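Local coordinates for histidine-containing phosphotransfer protein 2 (Oryza sativa, PDB 1YVI) that relays phosphoryl groups from cytokinin sensor histidine kinases to response regulators in the multistep His-to-Asp phosphorelay, as a positive regulator of cytokinin signalling, at residues L14-M17 against F18-L22; D123-D126 against L127-K130; Q132-L135 against Q136-Q140; G21-D24 against E25-Q29. All blocks are in the same frame, centred on the assembly; numbering follows the deposited sequence.

Contact 1 of 4, residues L14-M17 against F18-L22; sequences LSSM and FSQGL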
loop_
_atom_site.group_PDB
_atom_site.type_symbol
_atom_site.label_atom_id
_atom_site.label_comp_id
_atom_site.label_asym_id
_atom_site.label_seq_id
_atom_site.Cartn_x
_atom_site.Cartn_y
_atom_site.Cartn_z
ATOM N N LEU A 14 13.734 -4.278 -5.586
ATOM C CA LEU A 14 12.554 -4.422 -6.463
ATOM C C LEU A 14 12.286 -5.875 -6.843
ATOM O O LEU A 14 11.124 -6.323 -6.816
ATOM C CB LEU A 14 12.663 -3.574 -7.741
ATOM C CG LEU A 14 12.859 -2.075 -7.522
ATOM C CD1 LEU A 14 13.346 -1.406 -8.822
ATOM C CD2 LEU A 14 11.586 -1.479 -6.975
ATOM N N SER A 15 13.327 -6.627 -7.197
ATOM C CA SER A 15 13.115 -8.021 -7.565
ATOM C C SER A 15 12.500 -8.831 -6.394
ATOM O O SER A 15 11.565 -9.620 -6.567
ATOM C CB SER A 15 14.415 -8.641 -8.089
ATOM O OG SER A 15 14.521 -10.002 -7.727
ATOM N N SER A 16 13.001 -8.613 -5.200
ATOM C CA SER A 16 12.459 -9.322 -4.050
ATOM C C SER A 16 11.000 -8.877 -3.727
ATOM O O SER A 16 10.207 -9.665 -3.226
ATOM C CB SER A 16 13.392 -9.148 -2.855
ATOM O OG SER A 16 13.133 -7.891 -2.236
ATOM N N MET A 17 10.658 -7.614 -3.972
ATOM C CA MET A 17 9.269 -7.185 -3.752
ATOM C C MET A 17 8.317 -7.987 -4.657
ATOM O O MET A 17 7.254 -8.386 -4.211
ATOM C CB MET A 17 9.120 -5.703 -3.979
ATOM C CG MET A 17 9.801 -4.891 -2.895
ATOM S SD MET A 17 10.169 -3.229 -3.436
ATOM C CE MET A 17 8.549 -2.621 -3.872
ATOM N N PHE A 18 8.700 -8.197 -5.926
ATOM C CA PHE A 18 7.862 -8.962 -6.831
ATOM C C PHE A 18 7.934 -10.456 -6.464
ATOM O O PHE A 18 6.913 -11.175 -6.534
ATOM C CB PHE A 18 8.272 -8.842 -8.323
ATOM C CG PHE A 18 7.949 -7.520 -8.971
ATOM C CD1 PHE A 18 8.877 -6.465 -8.936
ATOM C CD2 PHE A 18 6.746 -7.338 -9.666
ATOM C CE1 PHE A 18 8.610 -5.201 -9.563
ATOM C CE2 PHE A 18 6.451 -6.089 -10.302
ATOM C CZ PHE A 18 7.381 -5.027 -10.243
ATOM N N SER A 19 9.128 -10.948 -6.132
ATOM C CA SER A 19 9.260 -12.410 -5.933
ATOM C C SER A 19 8.589 -12.841 -4.630
ATOM O O SER A 19 8.129 -14.000 -4.510
ATOM C CB SER A 19 10.728 -12.893 -6.035
ATOM O OG SER A 19 11.431 -12.471 -4.905
ATOM N N GLN A 20 8.502 -11.914 -3.666
ATOM C CA GLN A 20 7.760 -12.182 -2.414
ATOM C C GLN A 20 6.247 -11.946 -2.480
ATOM O O GLN A 20 5.531 -12.104 -1.495
ATOM C CB GLN A 20 8.385 -11.405 -1.279
ATOM C CG GLN A 20 9.778 -11.940 -0.963
ATOM C CD GLN A 20 10.558 -11.054 -0.029
ATOM O OE1 GLN A 20 10.041 -10.072 0.491
ATOM N NE2 GLN A 20 11.823 -11.391 0.176
ATOM N N GLY A 21 5.769 -11.537 -3.640
ATOM C CA GLY A 21 4.347 -11.297 -3.837
ATOM C C GLY A 21 3.790 -9.980 -3.325
ATOM O O GLY A 21 2.587 -9.827 -3.294
ATOM N N LEU A 22 4.661 -9.022 -2.959
ATOM C CA LEU A 22 4.211 -7.781 -2.311
ATOM C C LEU A 22 3.641 -6.829 -3.335
ATOM O O LEU A 22 2.733 -6.040 -3.021
ATOM C CB LEU A 22 5.362 -7.088 -1.562
ATOM C CG LEU A 22 5.976 -7.922 -0.409
ATOM C CD1 LEU A 22 7.064 -7.131 0.308
ATOM C CD2 LEU A 22 4.904 -8.366 0.612
HETATM O O HOH W 1 14.153 -12.251 -5.877
HETATM O O HOH W 2 10.678 -7.761 -0.709
#

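Contact 2 of 4, residues D123-D126 against L127-K130; sequences DFYD and LRNK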
loop_
_atom_site.group_PDB
_atom_site.type_symbol
_atom_site.label_atom_id
_atom_site.label_comp_id
_atom_site.label_asym_id
_atom_site.label_seq_id
_atom_site.Cartn_x
_atom_site.Cartn_y
_atom_site.Cartn_z
ATOM N N ASP A 123 -0.238 -6.022 6.078
ATOM C CA ASP A 123 0.160 -5.975 4.651
ATOM C C ASP A 123 0.698 -4.600 4.254
ATOM O O ASP A 123 1.652 -4.511 3.502
ATOM C CB ASP A 123 -1.050 -6.327 3.757
ATOM C CG ASP A 123 -1.421 -7.846 3.825
ATOM O OD1 ASP A 123 -0.540 -8.729 4.017
ATOM O OD2 ASP A 123 -2.597 -8.127 3.647
ATOM N N PHE A 124 0.093 -3.531 4.786
ATOM C CA PHE A 124 0.580 -2.176 4.499
ATOM C C PHE A 124 1.989 -1.980 5.069
ATOM O O PHE A 124 2.870 -1.406 4.409
ATOM C CB PHE A 124 -0.379 -1.124 5.090
ATOM C CG PHE A 124 0.144 0.270 5.008
ATOM C CD1 PHE A 124 0.379 0.852 3.755
ATOM C CD2 PHE A 124 0.452 0.979 6.145
ATOM C CE1 PHE A 124 0.888 2.151 3.661
ATOM C CE2 PHE A 124 0.989 2.269 6.063
ATOM C CZ PHE A 124 1.185 2.847 4.819
ATOM N N TYR A 125 2.209 -2.395 6.313
ATOM C CA TYR A 125 3.542 -2.189 6.908
ATOM C C TYR A 125 4.637 -3.022 6.269
ATOM O O TYR A 125 5.804 -2.581 6.257
ATOM C CB TYR A 125 3.514 -2.325 8.465
ATOM C CG TYR A 125 2.874 -1.059 9.049
ATOM C CD1 TYR A 125 3.588 0.166 9.032
ATOM C CD2 TYR A 125 1.554 -1.058 9.528
ATOM C CE1 TYR A 125 3.029 1.368 9.519
ATOM C CE2 TYR A 125 0.955 0.192 10.021
ATOM C CZ TYR A 125 1.702 1.365 10.001
ATOM O OH TYR A 125 1.166 2.545 10.461
ATOM N N ASP A 126 4.305 -4.241 5.826
ATOM C CA ASP A 126 5.278 -5.060 5.064
ATOM C C ASP A 126 5.684 -4.318 3.817
ATOM O O ASP A 126 6.865 -4.253 3.496
ATOM C CB ASP A 126 4.676 -6.360 4.521
ATOM C CG ASP A 126 4.639 -7.496 5.547
ATOM O OD1 ASP A 126 5.223 -7.342 6.642
ATOM O OD2 ASP A 126 3.970 -8.511 5.244
ATOM N N LEU A 127 4.708 -3.817 3.060
ATOM C CA LEU A 127 5.097 -3.113 1.838
ATOM C C LEU A 127 5.735 -1.744 2.157
ATOM O O LEU A 127 6.682 -1.302 1.477
ATOM C CB LEU A 127 3.886 -2.937 0.898
ATOM C CG LEU A 127 4.133 -2.354 -0.488
ATOM C CD1 LEU A 127 5.071 -3.243 -1.312
ATOM C CD2 LEU A 127 2.818 -2.311 -1.221
ATOM N N ARG A 128 5.209 -1.032 3.162
ATOM C CA ARG A 128 5.796 0.294 3.506
ATOM C C ARG A 128 7.297 0.162 3.823
ATOM O O ARG A 128 8.131 1.019 3.484
ATOM C CB ARG A 128 5.094 0.903 4.743
ATOM C CG ARG A 128 5.609 2.320 4.992
ATOM C CD ARG A 128 4.806 3.016 6.117
ATOM N NE ARG A 128 5.092 4.464 6.121
ATOM C CZ ARG A 128 6.149 5.060 6.661
ATOM N NH1 ARG A 128 7.133 4.385 7.263
ATOM N NH2 ARG A 128 6.243 6.370 6.558
ATOM N N ASN A 129 7.646 -0.939 4.483
ATOM C CA ASN A 129 9.039 -1.203 4.809
ATOM C C ASN A 129 9.884 -1.172 3.528
ATOM O O ASN A 129 10.924 -0.504 3.447
ATOM C CB ASN A 129 9.153 -2.603 5.429
ATOM C CG ASN A 129 10.600 -3.052 5.561
ATOM O OD1 ASN A 129 11.128 -3.725 4.703
ATOM N ND2 ASN A 129 11.256 -2.613 6.623
ATOM N N LYS A 130 9.468 -1.941 2.544
ATOM C CA LYS A 130 10.266 -2.055 1.289
ATOM C C LYS A 130 10.255 -0.719 0.538
ATOM O O LYS A 130 11.287 -0.278 0.028
ATOM C CB LYS A 130 9.642 -3.171 0.422
ATOM C CG LYS A 130 9.733 -4.543 1.032
ATOM C CD LYS A 130 11.171 -4.897 1.382
ATOM C CE LYS A 130 11.275 -6.304 2.055
ATOM N NZ LYS A 130 10.924 -6.272 3.500
HETATM O O HOH W 3 8.364 -6.767 3.744
#

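Contact 3 of 4, residues Q132-L135 against Q136-Q140; sequences QTML and QLEQQ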
loop_
_atom_site.group_PDB
_atom_site.type_symbol
_atom_site.label_atom_id
_atom_site.label_comp_id
_atom_site.label_asym_id
_atom_site.label_seq_id
_atom_site.Cartn_x
_atom_site.Cartn_y
_atom_site.Cartn_z
ATOM N N GLN A 132 10.043 2.299 1.824
ATOM C CA GLN A 132 10.882 3.282 2.473
ATOM C C GLN A 132 12.371 3.052 2.146
ATOM O O GLN A 132 13.100 3.978 1.863
ATOM C CB GLN A 132 10.679 3.213 3.999
ATOM C CG GLN A 132 9.308 3.777 4.456
ATOM C CD GLN A 132 9.085 5.194 4.004
ATOM O OE1 GLN A 132 9.858 6.043 4.360
ATOM N NE2 GLN A 132 8.023 5.446 3.215
ATOM N N THR A 133 12.793 1.802 2.175
ATOM C CA THR A 133 14.152 1.415 1.719
ATOM C C THR A 133 14.361 1.829 0.235
ATOM O O THR A 133 15.409 2.382 -0.113
ATOM C CB THR A 133 14.367 -0.106 1.919
ATOM O OG1 THR A 133 14.175 -0.456 3.323
ATOM C CG2 THR A 133 15.773 -0.534 1.470
ATOM N N MET A 134 13.376 1.573 -0.622
ATOM C CA MET A 134 13.433 1.981 -2.053
ATOM C C MET A 134 13.648 3.477 -2.167
ATOM O O MET A 134 14.514 3.936 -2.937
ATOM C CB MET A 134 12.146 1.558 -2.780
ATOM C CG MET A 134 12.165 1.825 -4.258
ATOM S SD MET A 134 10.469 1.843 -4.891
ATOM C CE MET A 134 10.056 3.535 -4.639
ATOM N N LEU A 135 12.873 4.244 -1.407
ATOM C CA LEU A 135 12.939 5.746 -1.451
ATOM C C LEU A 135 14.325 6.289 -1.100
ATOM O O LEU A 135 14.831 7.252 -1.731
ATOM C CB LEU A 135 11.904 6.396 -0.514
ATOM C CG LEU A 135 10.442 6.178 -0.918
ATOM C CD1 LEU A 135 9.472 6.627 0.190
ATOM C CD2 LEU A 135 10.118 6.938 -2.200
ATOM N N GLN A 136 14.897 5.710 -0.052
ATOM C CA GLN A 136 16.233 6.045 0.400
ATOM C C GLN A 136 17.230 5.715 -0.713
ATOM O O GLN A 136 18.059 6.570 -1.082
ATOM C CB GLN A 136 16.507 5.275 1.688
ATOM C CG GLN A 136 17.784 5.555 2.479
ATOM C CD GLN A 136 17.655 4.909 3.899
ATOM O OE1 GLN A 136 16.688 4.170 4.158
ATOM N NE2 GLN A 136 18.614 5.189 4.807
ATOM N N LEU A 137 17.141 4.513 -1.291
ATOM C CA LEU A 137 17.989 4.180 -2.463
ATOM C C LEU A 137 17.768 5.098 -3.660
ATOM O O LEU A 137 18.744 5.572 -4.257
ATOM C CB LEU A 137 17.829 2.696 -2.900
ATOM C CG LEU A 137 18.217 1.649 -1.834
ATOM C CD1 LEU A 137 17.821 0.204 -2.286
ATOM C CD2 LEU A 137 19.696 1.744 -1.583
ATOM N N GLU A 138 16.508 5.342 -4.032
ATOM C CA GLU A 138 16.184 6.255 -5.130
ATOM C C GLU A 138 16.814 7.644 -4.853
ATOM O O GLU A 138 17.488 8.213 -5.735
ATOM C CB GLU A 138 14.661 6.343 -5.400
ATOM C CG GLU A 138 14.023 5.072 -6.000
ATOM C CD GLU A 138 13.887 5.070 -7.528
ATOM O OE1 GLU A 138 14.928 5.197 -8.239
ATOM O OE2 GLU A 138 12.726 4.925 -8.015
ATOM N N GLN A 139 16.646 8.161 -3.634
ATOM C CA GLN A 139 17.258 9.451 -3.232
ATOM C C GLN A 139 18.760 9.506 -3.533
ATOM O O GLN A 139 19.245 10.451 -4.162
ATOM C CB GLN A 139 17.009 9.777 -1.750
ATOM C CG GLN A 139 15.680 10.452 -1.480
ATOM C CD GLN A 139 15.211 10.360 -0.015
ATOM O OE1 GLN A 139 16.021 10.209 0.915
ATOM N NE2 GLN A 139 13.891 10.458 0.193
ATOM N N GLN A 140 19.484 8.482 -3.121
ATOM C CA GLN A 140 20.926 8.431 -3.360
ATOM C C GLN A 140 21.267 8.332 -4.866
ATOM O O GLN A 140 22.236 8.930 -5.349
ATOM C CB GLN A 140 21.565 7.282 -2.564
ATOM C CG GLN A 140 21.275 7.331 -1.074
ATOM C CD GLN A 140 21.816 6.101 -0.348
ATOM O OE1 GLN A 140 23.025 5.922 -0.213
ATOM N NE2 GLN A 140 20.925 5.245 0.104
#

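Contact 4 of 4, residues G21-D24 against E25-Q29; sequences GLVD and EQFQQ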
loop_
_atom_site.group_PDB
_atom_site.type_symbol
_atom_site.label_atom_id
_atom_site.label_comp_id
_atom_site.label_asym_id
_atom_site.label_seq_id
_atom_site.Cartn_x
_atom_site.Cartn_y
_atom_site.Cartn_z
ATOM N N GLY A 21 5.769 -11.537 -3.640
ATOM C CA GLY A 21 4.347 -11.297 -3.837
ATOM C C GLY A 21 3.790 -9.980 -3.325
ATOM O O GLY A 21 2.587 -9.827 -3.294
ATOM N N LEU A 22 4.661 -9.022 -2.959
ATOM C CA LEU A 22 4.211 -7.781 -2.311
ATOM C C LEU A 22 3.641 -6.829 -3.335
ATOM O O LEU A 22 2.733 -6.040 -3.021
ATOM C CB LEU A 22 5.362 -7.088 -1.562
ATOM C CG LEU A 22 5.976 -7.922 -0.409
ATOM C CD1 LEU A 22 7.064 -7.131 0.308
ATOM C CD2 LEU A 22 4.904 -8.366 0.612
ATOM N N VAL A 23 4.210 -6.854 -4.545
ATOM C CA VAL A 23 3.690 -6.016 -5.640
ATOM C C VAL A 23 3.426 -6.877 -6.876
ATOM O O VAL A 23 4.046 -7.950 -7.074
ATOM C CB VAL A 23 4.665 -4.845 -6.009
ATOM C CG1 VAL A 23 4.820 -3.843 -4.848
ATOM C CG2 VAL A 23 6.056 -5.406 -6.435
ATOM N N ASP A 24 2.495 -6.401 -7.681
ATOM C CA ASP A 24 2.095 -7.068 -8.916
ATOM C C ASP A 24 2.456 -6.223 -10.168
ATOM O O ASP A 24 3.222 -5.246 -10.084
ATOM C CB ASP A 24 0.593 -7.401 -8.903
ATOM C CG ASP A 24 -0.304 -6.159 -8.978
ATOM O OD1 ASP A 24 0.170 -5.042 -9.262
ATOM O OD2 ASP A 24 -1.518 -6.300 -8.745
ATOM N N GLU A 25 1.898 -6.605 -11.319
ATOM C CA GLU A 25 2.178 -5.912 -12.603
ATOM C C GLU A 25 1.881 -4.419 -12.592
ATOM O O GLU A 25 2.511 -3.670 -13.337
ATOM C CB GLU A 25 1.440 -6.593 -13.787
ATOM C CG GLU A 25 -0.114 -6.434 -13.699
ATOM C CD GLU A 25 -0.892 -7.421 -14.561
ATOM O OE1 GLU A 25 -0.441 -7.727 -15.708
ATOM O OE2 GLU A 25 -1.972 -7.876 -14.092
ATOM N N GLN A 26 0.915 -3.965 -11.787
ATOM C CA GLN A 26 0.574 -2.544 -11.787
ATOM C C GLN A 26 1.787 -1.746 -11.308
ATOM O O GLN A 26 1.945 -0.617 -11.680
ATOM C CB GLN A 26 -0.666 -2.221 -10.937
ATOM C CG GLN A 26 -1.891 -2.976 -11.399
ATOM C CD GLN A 26 -2.140 -2.723 -12.874
ATOM O OE1 GLN A 26 -2.014 -1.581 -13.344
ATOM N NE2 GLN A 26 -2.463 -3.786 -13.624
ATOM N N PHE A 27 2.619 -2.328 -10.453
ATOM C CA PHE A 27 3.776 -1.583 -9.959
ATOM C C PHE A 27 4.844 -1.505 -11.076
ATOM O O PHE A 27 5.537 -0.477 -11.251
ATOM C CB PHE A 27 4.348 -2.228 -8.694
ATOM C CG PHE A 27 5.547 -1.528 -8.168
ATOM C CD1 PHE A 27 5.415 -0.324 -7.435
ATOM C CD2 PHE A 27 6.803 -2.034 -8.407
ATOM C CE1 PHE A 27 6.528 0.353 -6.972
ATOM C CE2 PHE A 27 7.939 -1.354 -7.947
ATOM C CZ PHE A 27 7.800 -0.161 -7.224
ATOM N N GLN A 28 4.995 -2.610 -11.792
ATOM C CA GLN A 28 5.843 -2.632 -12.984
ATOM C C GLN A 28 5.415 -1.521 -13.973
ATOM O O GLN A 28 6.257 -0.768 -14.447
ATOM C CB GLN A 28 5.851 -4.029 -13.603
ATOM C CG GLN A 28 6.739 -4.156 -14.818
ATOM C CD GLN A 28 5.935 -4.605 -16.025
ATOM O OE1 GLN A 28 5.342 -3.776 -16.743
ATOM N NE2 GLN A 28 5.886 -5.925 -16.248
ATOM N N GLN A 29 4.120 -1.362 -14.193
ATOM C CA GLN A 29 3.613 -0.288 -15.067
ATOM C C GLN A 29 3.916 1.142 -14.602
ATOM O O GLN A 29 4.058 2.025 -15.439
ATOM C CB GLN A 29 2.120 -0.450 -15.329
ATOM C CG GLN A 29 1.795 -1.581 -16.345
ATOM C CD GLN A 29 0.364 -2.109 -16.216
ATOM O OE1 GLN A 29 0.109 -3.303 -16.407
ATOM N NE2 GLN A 29 -0.574 -1.223 -15.885
#

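Contact 1 of 4, residues L14-M17 against F18-L22
Phe18 N donates to Leu14 O at 3.2 Å, Ser19 N to Ser15 O and Gln20 N to Ser16 O, so the i to i+4 pattern of helix 2-19 runs to its last turn. There it closes as a Schellman motif: Leu22 N reaches Met17 O at 2.9 Å almost head-on (C=O...N 173°), Gly21 N returns to Phe18 O, and Gly21 turns out of the helix with phi 80°. Leu14 O lies at the Phe18 ring edge, near its plane, 3.1 Å from Phe18 CD1; chi1 of -73°, with CG opposite the carbonyl carbon, folds the ring back beside that earlier turn. The ring also packs on Val23, Phe27 and Gln28, so an alanine here would probably open a gap between helices 2-19 and 25-34. On the polar flank, a water lies 2.9 Å from both Ser15 OG and Ser19 OG. A second water donates to Ser16 OG and to Gln20 OE1, 2.7 Å away, while Ser16 OG is also bonded to Leu13 O. The helix end thus separates its chemistry: water joins the hydroxyls and amide on one flank, while buried Met17 and Leu22 pack against helix 110-142.

Contact 2 of 4, residues D123-D126 against L127-K130
Phe124 and Arg128, one turn apart on helix 110-142 of the all-helical HPt domain, carry a local contact between neighbouring turns. Phe124 and Leu127 face the interior, whereas Tyr125, Asp126 and Asn129 lie on the exposed side. Three successive i to i+4 backbone bonds run through these turns: Leu127 N to Asp123 O, Arg128 N to Phe124 O at 2.7 Å, and Asn129 N to Tyr125 O.

Phe124 and Arg128 run alongside one another, the CD methylene of Arg128 3.9 Å from Phe124 CZ. Both put CG opposite the backbone N (chi1 172° and -174°), which sends them the same way from the helix. Arg128 CB lies over one face of the phenyl ring, and the ring and guanidinium planes are 60° apart. Arg128 CD also comes 4.2 Å from Tyr125 CE1, while Phe124 CD2 sits over the centre of one face of the tyrosine ring. Around this cluster, Phe124 packs on Ala54 and Ile58, and Arg128 on Cys51, of helix 42-65. Leu127 turns instead to Leu22 and Val23.

At the other end of the segment, Lys130 folds back through bends at chi2 and chi4, bringing NZ beside Asn129, whose OD1 it bonds. A water donates to Asp126 O at 2.9 Å and accepts from Lys130 NZ at 2.6 Å. A methionine in place of the lysine would probably leave Asn129 OD1 and this bridging water without their ammonium donor. The bond from Lys130 NZ to Asn129 OD1 is 2.8 Å long, its donor tilted from the carbonyl plane.

Contact 3 of 4, residues Q132-L135 against Q136-Q140
Met134 sets CG opposite its backbone N (chi1 -175°) and Glu138 sets CG opposite its carbonyl carbon (chi1 -69°), two different first torsions that bring the chains side by side, Met134 CG to Glu138 CG, at 4.1 Å. The contact is a local i to i+4 one near the C-terminal end of helix 110-142 in the HPt fold. Four backbone bonds build it: Gln136 N to Gln132 O, Leu137 N to Thr133 O, Glu138 N to Met134 O and Gln139 N to Leu135 O. Glu138 N to Met134 O is short, 2.7 Å, and nearly straight, 170° at the hydrogen; Met134 O also has the aliphatic Glu138 CG within 3.3 Å.

Met134 and Glu138 point the same way and share a neighbour in helix 2-19, Leu10. Met134 also touches Val47, and Glu138 touches Ser44, both of helix 42-65, so this face of the helix is wedged between two others. Leu135 extends the packing with Ser44 and Thr48. On another flank, Leu137 lays its CG 3.4 Å from Thr133 O, and its CD1 comes within 4.3 Å of Thr133 CG2. The threonine hydroxyl turns back along the helix to bond Asn129 O. Farther on, Gln136 O takes two donors from Gln140, the backbone N at 3.1 Å and, weakly, the side-chain NE2 at 3.4 Å.

Contact 4 of 4, residues G21-D24 against E25-Q29
Val23 crosses Phe27 obliquely, its CB 3.8 Å from Phe27 CB and its CG2 4.0 Å from Phe27 CD2, where the loop after helix 2-19 enters helix 25-34. With CG opposite the backbone N (chi1 179°), the phenylalanine ring swings onward from this pair and packs against Leu14 and Met134. Val23 meanwhile rests on Met17, Phe18 and Leu127, so the small apolar patch lies among three helices.

Asp24 is the N-cap. Its chi1 of 69° places CG between its own N and carbonyl carbon and curls the carboxylate over the helix start, where Asp24 OD1 accepts from Gln26 N at 2.8 Å. The donor meets OD1 from well above the carboxylate plane, 49° out of it, and the bond is bent. Gln26 CB also lies 3.4 Å from Asp24 OD1. Asp24 O accepts from Phe27 N at 3.0 Å, again from above its plane, which closes the first turn; the other carboxylate oxygen, OD2, has a long, weak ion pair with Lys95. One residue thus occupies two of the first-turn NH groups, and its negative charge at the helix N-terminus would be expected to interact favourably with the helix dipole.

In the fold
Contacts 1 and 4 are the two sides of one connection, sharing Gly21 and Leu22: the first ends helix 2-19 and the second starts helix 25-34. Contacts 2 and 3 are neighbouring stretches of helix 110-142. By centre, contact 2 lies about 7 Å from the chain's centre and contact 3 about 16 Å. Each contact has a buried apolar side (Met17 and Leu22; Phe124 and Leu127; Met134 and Leu137; Val23 and Phe27) and an exposed polar one, with bridging waters in contacts 1 and 2. The helix ends rely on capping bonds, the turns within helix 110-142 on backbone bonds and side-chain packing. Leu127 and Lys130 pack on Leu22, and Met134 on Leu14 and Phe27, joining that helix to the N-terminal pair.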